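PDB 2OO3: protein involved in catabolism of external DNA from Legionella pneumophila subsp. pneumophila, which probably methylates the N6 atom of adenine 2030 in 23S rRNA, with S-adenosyl-L-methionine as methyl donor. Local coordinates for residues 31-45 with 106-120. Sequence-based numbering, arbitrary orientation.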
# COMPACT_ATOMS: atom_id res chain seq x y z
N THR A 31 5.26 -13.62 -5.49
CA THR A 31 6.38 -13.99 -6.35
C THR A 31 6.91 -15.42 -6.02
O THR A 31 7.86 -15.90 -6.66
CB THR A 31 7.52 -12.95 -6.28
OG1 THR A 31 7.90 -12.76 -4.91
CG2 THR A 31 7.06 -11.58 -6.88
N HIS A 32 6.29 -16.11 -5.06
CA HIS A 32 6.66 -17.53 -4.87
C HIS A 32 6.26 -18.39 -6.05
O HIS A 32 6.92 -19.40 -6.32
CB HIS A 32 6.03 -18.12 -3.64
CG HIS A 32 6.79 -17.81 -2.40
ND1 HIS A 32 7.92 -18.50 -2.04
CD2 HIS A 32 6.60 -16.87 -1.45
CE1 HIS A 32 8.39 -18.01 -0.90
NE2 HIS A 32 7.60 -17.03 -0.52
N LYS A 33 5.19 -18.00 -6.73
CA LYS A 33 4.72 -18.73 -7.89
C LYS A 33 5.45 -18.25 -9.12
O LYS A 33 5.43 -17.04 -9.42
CB LYS A 33 3.22 -18.53 -8.10
CG LYS A 33 2.66 -19.52 -9.14
CD LYS A 33 1.15 -19.60 -9.07
CE LYS A 33 0.66 -20.89 -9.69
NZ LYS A 33 0.61 -20.75 -11.15
N ASP A 34 6.03 -19.21 -9.84
CA ASP A 34 6.75 -18.96 -11.08
C ASP A 34 5.79 -18.92 -12.27
O ASP A 34 5.90 -19.72 -13.24
CB ASP A 34 7.85 -20.01 -11.30
CG ASP A 34 8.82 -19.61 -12.38
OD1 ASP A 34 9.00 -18.39 -12.61
OD2 ASP A 34 9.41 -20.51 -13.02
N LYS A 35 4.83 -18.02 -12.20
CA LYS A 35 3.95 -17.69 -13.31
C LYS A 35 3.83 -16.17 -13.22
O LYS A 35 3.85 -15.64 -12.11
CB LYS A 35 2.55 -18.32 -13.13
CG LYS A 35 2.49 -19.84 -13.36
CD LYS A 35 2.66 -20.23 -14.81
CE LYS A 35 2.72 -21.78 -14.95
NZ LYS A 35 1.39 -22.52 -15.04
N PRO A 36 3.71 -15.49 -14.38
CA PRO A 36 3.65 -14.03 -14.41
C PRO A 36 2.50 -13.50 -13.59
O PRO A 36 1.46 -14.15 -13.47
CB PRO A 36 3.42 -13.69 -15.89
CG PRO A 36 3.16 -14.97 -16.55
CD PRO A 36 3.68 -16.06 -15.74
N LEU A 37 2.75 -12.34 -13.02
CA LEU A 37 1.81 -11.61 -12.20
C LEU A 37 1.55 -10.28 -12.89
O LEU A 37 2.49 -9.61 -13.38
CB LEU A 37 2.42 -11.40 -10.78
CG LEU A 37 1.66 -10.56 -9.74
CD1 LEU A 37 0.38 -11.26 -9.25
CD2 LEU A 37 2.55 -10.22 -8.53
N PHE A 38 0.27 -9.91 -12.97
CA PHE A 38 -0.09 -8.54 -13.32
C PHE A 38 -0.11 -7.68 -12.04
O PHE A 38 -0.79 -8.03 -11.06
CB PHE A 38 -1.50 -8.55 -13.94
CG PHE A 38 -1.98 -7.20 -14.39
CD1 PHE A 38 -1.20 -6.42 -15.23
CD2 PHE A 38 -3.23 -6.74 -14.02
CE1 PHE A 38 -1.63 -5.20 -15.69
CE2 PHE A 38 -3.68 -5.47 -14.47
CZ PHE A 38 -2.87 -4.71 -15.29
N TYR A 39 0.63 -6.58 -12.04
CA TYR A 39 0.63 -5.69 -10.89
C TYR A 39 0.03 -4.37 -11.35
O TYR A 39 0.56 -3.72 -12.25
CB TYR A 39 2.06 -5.49 -10.37
CG TYR A 39 2.15 -4.45 -9.28
CD1 TYR A 39 1.80 -4.77 -7.95
CD2 TYR A 39 2.57 -3.14 -9.56
CE1 TYR A 39 1.86 -3.81 -6.94
CE2 TYR A 39 2.65 -2.17 -8.53
CZ TYR A 39 2.29 -2.52 -7.24
OH TYR A 39 2.35 -1.61 -6.21
N LEU A 40 -1.10 -4.00 -10.75
CA LEU A 40 -1.81 -2.76 -11.12
C LEU A 40 -1.88 -1.76 -9.95
O LEU A 40 -2.39 -2.11 -8.87
CB LEU A 40 -3.23 -3.11 -11.62
CG LEU A 40 -4.22 -1.95 -11.83
CD1 LEU A 40 -3.70 -1.03 -12.93
CD2 LEU A 40 -5.54 -2.53 -12.20
N GLU A 41 -1.37 -0.54 -10.17
CA GLU A 41 -1.58 0.54 -9.23
C GLU A 41 -2.52 1.56 -9.80
O GLU A 41 -2.31 2.07 -10.90
CB GLU A 41 -0.28 1.24 -8.83
CG GLU A 41 0.56 0.49 -7.84
CD GLU A 41 1.82 1.27 -7.49
OE1 GLU A 41 2.86 0.67 -7.11
OE2 GLU A 41 1.77 2.51 -7.61
N THR A 42 -3.55 1.91 -9.02
CA THR A 42 -4.56 2.88 -9.46
C THR A 42 -4.09 4.34 -9.21
O THR A 42 -4.51 5.26 -9.90
CB THR A 42 -5.91 2.64 -8.70
OG1 THR A 42 -5.62 2.49 -7.30
CG2 THR A 42 -6.61 1.33 -9.14
N HIS A 43 -3.24 4.56 -8.21
CA HIS A 43 -2.81 5.92 -7.84
C HIS A 43 -1.30 5.86 -7.59
O HIS A 43 -0.86 5.79 -6.40
CB HIS A 43 -3.49 6.40 -6.54
CG HIS A 43 -4.99 6.48 -6.57
ND1 HIS A 43 -5.79 5.36 -6.45
CD2 HIS A 43 -5.83 7.54 -6.63
CE1 HIS A 43 -7.07 5.74 -6.47
NE2 HIS A 43 -7.11 7.05 -6.58
N SER A 44 -0.48 5.87 -8.64
CA SER A 44 0.96 5.64 -8.47
C SER A 44 1.80 6.81 -7.93
O SER A 44 2.91 6.59 -7.43
CB SER A 44 1.57 5.16 -9.79
OG SER A 44 0.87 4.02 -10.23
N GLY A 45 1.30 8.03 -8.06
CA GLY A 45 2.04 9.22 -7.65
C GLY A 45 3.32 9.41 -8.47
O GLY A 45 3.41 8.97 -9.60
N ALA A 106 7.64 -2.02 -5.87
CA ALA A 106 7.18 -3.10 -6.76
C ALA A 106 8.24 -3.49 -7.81
O ALA A 106 8.47 -4.67 -8.09
CB ALA A 106 5.84 -2.71 -7.42
N ILE A 107 8.89 -2.49 -8.38
CA ILE A 107 9.91 -2.73 -9.37
C ILE A 107 11.07 -3.50 -8.74
O ILE A 107 11.69 -4.33 -9.39
CB ILE A 107 10.37 -1.39 -10.02
CG1 ILE A 107 9.27 -0.85 -10.94
CG2 ILE A 107 11.59 -1.61 -10.85
CD1 ILE A 107 9.45 0.67 -11.39
N ASN A 108 11.33 -3.27 -7.46
CA ASN A 108 12.39 -4.02 -6.80
C ASN A 108 12.07 -5.48 -6.54
O ASN A 108 12.93 -6.33 -6.74
CB ASN A 108 12.85 -3.33 -5.51
CG ASN A 108 14.01 -2.40 -5.76
OD1 ASN A 108 15.17 -2.83 -5.80
ND2 ASN A 108 13.69 -1.13 -6.00
N GLN A 109 10.85 -5.78 -6.12
CA GLN A 109 10.50 -7.15 -5.79
C GLN A 109 9.92 -8.03 -6.91
O GLN A 109 9.96 -9.28 -6.82
CB GLN A 109 9.52 -7.12 -4.64
CG GLN A 109 10.21 -7.09 -3.27
CD GLN A 109 9.19 -7.01 -2.19
OE1 GLN A 109 8.55 -5.99 -2.05
NE2 GLN A 109 8.97 -8.10 -1.49
N LEU A 110 9.36 -7.41 -7.93
CA LEU A 110 8.77 -8.16 -9.03
C LEU A 110 9.83 -8.70 -9.97
O LEU A 110 11.02 -8.37 -9.81
CB LEU A 110 7.71 -7.31 -9.76
CG LEU A 110 6.42 -7.14 -8.93
CD1 LEU A 110 5.44 -6.21 -9.65
CD2 LEU A 110 5.75 -8.46 -8.71
N ARG A 111 9.42 -9.53 -10.94
CA ARG A 111 10.36 -10.24 -11.80
C ARG A 111 10.23 -9.79 -13.26
O ARG A 111 9.23 -9.15 -13.64
CB ARG A 111 10.11 -11.75 -11.67
CG ARG A 111 10.17 -12.14 -10.23
CD ARG A 111 9.24 -13.23 -9.83
NE ARG A 111 7.85 -13.06 -10.25
CZ ARG A 111 6.99 -14.08 -10.25
NH1 ARG A 111 7.43 -15.26 -9.83
NH2 ARG A 111 5.74 -13.94 -10.66
N SER A 112 11.21 -10.13 -14.08
CA SER A 112 11.16 -9.78 -15.49
C SER A 112 9.93 -10.33 -16.18
O SER A 112 9.46 -9.72 -17.14
CB SER A 112 12.42 -10.27 -16.22
OG SER A 112 12.63 -11.65 -15.97
N GLN A 113 9.39 -11.46 -15.69
CA GLN A 113 8.20 -12.04 -16.36
C GLN A 113 6.88 -11.32 -16.01
O GLN A 113 5.85 -11.56 -16.62
CB GLN A 113 8.04 -13.53 -16.01
CG GLN A 113 7.67 -13.72 -14.54
CD GLN A 113 7.70 -15.15 -14.10
OE1 GLN A 113 6.81 -15.93 -14.50
NE2 GLN A 113 8.69 -15.53 -13.28
N ASP A 114 6.91 -10.45 -15.02
CA ASP A 114 5.66 -9.87 -14.50
C ASP A 114 5.32 -8.67 -15.33
O ASP A 114 6.11 -8.25 -16.19
CB ASP A 114 5.82 -9.50 -13.00
CG ASP A 114 6.12 -10.72 -12.14
OD1 ASP A 114 5.51 -11.79 -12.39
OD2 ASP A 114 6.97 -10.63 -11.20
N ARG A 115 4.15 -8.09 -15.11
CA ARG A 115 3.79 -6.87 -15.86
C ARG A 115 3.25 -5.85 -14.90
O ARG A 115 2.25 -6.14 -14.20
CB ARG A 115 2.75 -7.17 -16.93
CG ARG A 115 2.34 -5.97 -17.73
CD ARG A 115 1.60 -6.37 -19.01
NE ARG A 115 0.41 -7.15 -18.70
CZ ARG A 115 -0.84 -6.68 -18.72
NH1 ARG A 115 -1.09 -5.41 -19.03
NH2 ARG A 115 -1.84 -7.50 -18.41
N LEU A 116 3.89 -4.68 -14.87
CA LEU A 116 3.46 -3.59 -13.98
C LEU A 116 2.71 -2.56 -14.79
O LEU A 116 3.17 -2.11 -15.84
CB LEU A 116 4.66 -2.90 -13.29
CG LEU A 116 5.51 -3.69 -12.28
CD1 LEU A 116 6.43 -4.69 -12.98
CD2 LEU A 116 6.31 -2.73 -11.39
N TYR A 117 1.58 -2.14 -14.27
CA TYR A 117 0.80 -1.14 -14.91
C TYR A 117 0.51 -0.03 -13.87
O TYR A 117 -0.20 -0.25 -12.87
CB TYR A 117 -0.47 -1.78 -15.40
CG TYR A 117 -1.23 -0.97 -16.39
CD1 TYR A 117 -1.31 -1.36 -17.74
CD2 TYR A 117 -1.92 0.18 -15.98
CE1 TYR A 117 -2.04 -0.62 -18.65
CE2 TYR A 117 -2.65 0.92 -16.89
CZ TYR A 117 -2.70 0.51 -18.21
OH TYR A 117 -3.44 1.22 -19.09
N LEU A 118 1.08 1.15 -14.11
CA LEU A 118 1.02 2.21 -13.12
C LEU A 118 0.20 3.37 -13.66
O LEU A 118 0.46 3.86 -14.77
CB LEU A 118 2.44 2.72 -12.82
CG LEU A 118 3.48 1.64 -12.44
CD1 LEU A 118 4.91 2.21 -12.32
CD2 LEU A 118 3.04 0.85 -11.13
N CYS A 119 -0.77 3.83 -12.88
CA CYS A 119 -1.68 4.91 -13.33
C CYS A 119 -1.47 6.13 -12.48
O CYS A 119 -1.42 6.03 -11.25
CB CYS A 119 -3.15 4.50 -13.21
SG CYS A 119 -3.63 3.00 -14.15
N GLU A 120 -1.41 7.30 -13.11
CA GLU A 120 -1.36 8.54 -12.36
C GLU A 120 -2.12 9.64 -13.10
O GLU A 120 -1.83 9.93 -14.25
CB GLU A 120 0.10 8.97 -12.08
CG GLU A 120 0.25 10.37 -11.42
CD GLU A 120 -0.60 10.55 -10.14
OE1 GLU A 120 -0.72 9.59 -9.32
OE2 GLU A 120 -1.16 11.66 -9.97
O HOH W 1 10.29 -11.19 -4.77
O HOH W 2 7.12 -18.17 -16.02
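R111 reaches from the turn before strand 115-119 into the bend at 33-35, where NH1 donates to K33 O (2.7 Å) from above the carbonyl plane and NH2 to K35 O. Kinks at chi2 and chi3 bring its guanidinium side-on to D114: NE and NH2 each take the syn lone pair of a different carboxylate oxygen, NE-H to OD2 nearly straight at 175°. Arginine suits this place because its flat array of N-H groups serves carboxylate and carbonyls together; aspartate, because each oxygen takes two donors, OD2 also R111 N and OD1 also L37 N. T31 lies over one guanidinium face. Q113 NE2 meets D34 OD1 nearly head-on (3.0 Å), amide and carboxylate planes almost perpendicular.

Beyond L37, parallel strands 38-41 and 115-119 pair as third and second from the 139-142 edge of the Rossmann-like sheet, beginning with R115 N to L37 O (2.8 Å). On one side F38 CE1 lies over a face of the R115 guanidinium, toward its rim, planes 24° apart. On the other, Y39, with CG trans to its own N (chi1 173°), lays its ring against helix 102-109; the small methyl of A106 fits closely over the ring face in a CH-pi contact, 3.8 Å from the centroid. L118 CD2 packs at the ring edge.

At the far end, G45, whose positive phi favours glycine, donates N-H to E120 OE1 (2.8 Å). The R111-D114 salt bridge and Q113-D34 bond thus tie the strand starts; in the largely apolar middle R115 pairs with E158 and E41 accepts from Y39 OH. H43 and E120 belong to a predicted S-adenosyl-L-methionine site at the strands' C-terminal ends, as in Rossmann-like methyltransferases.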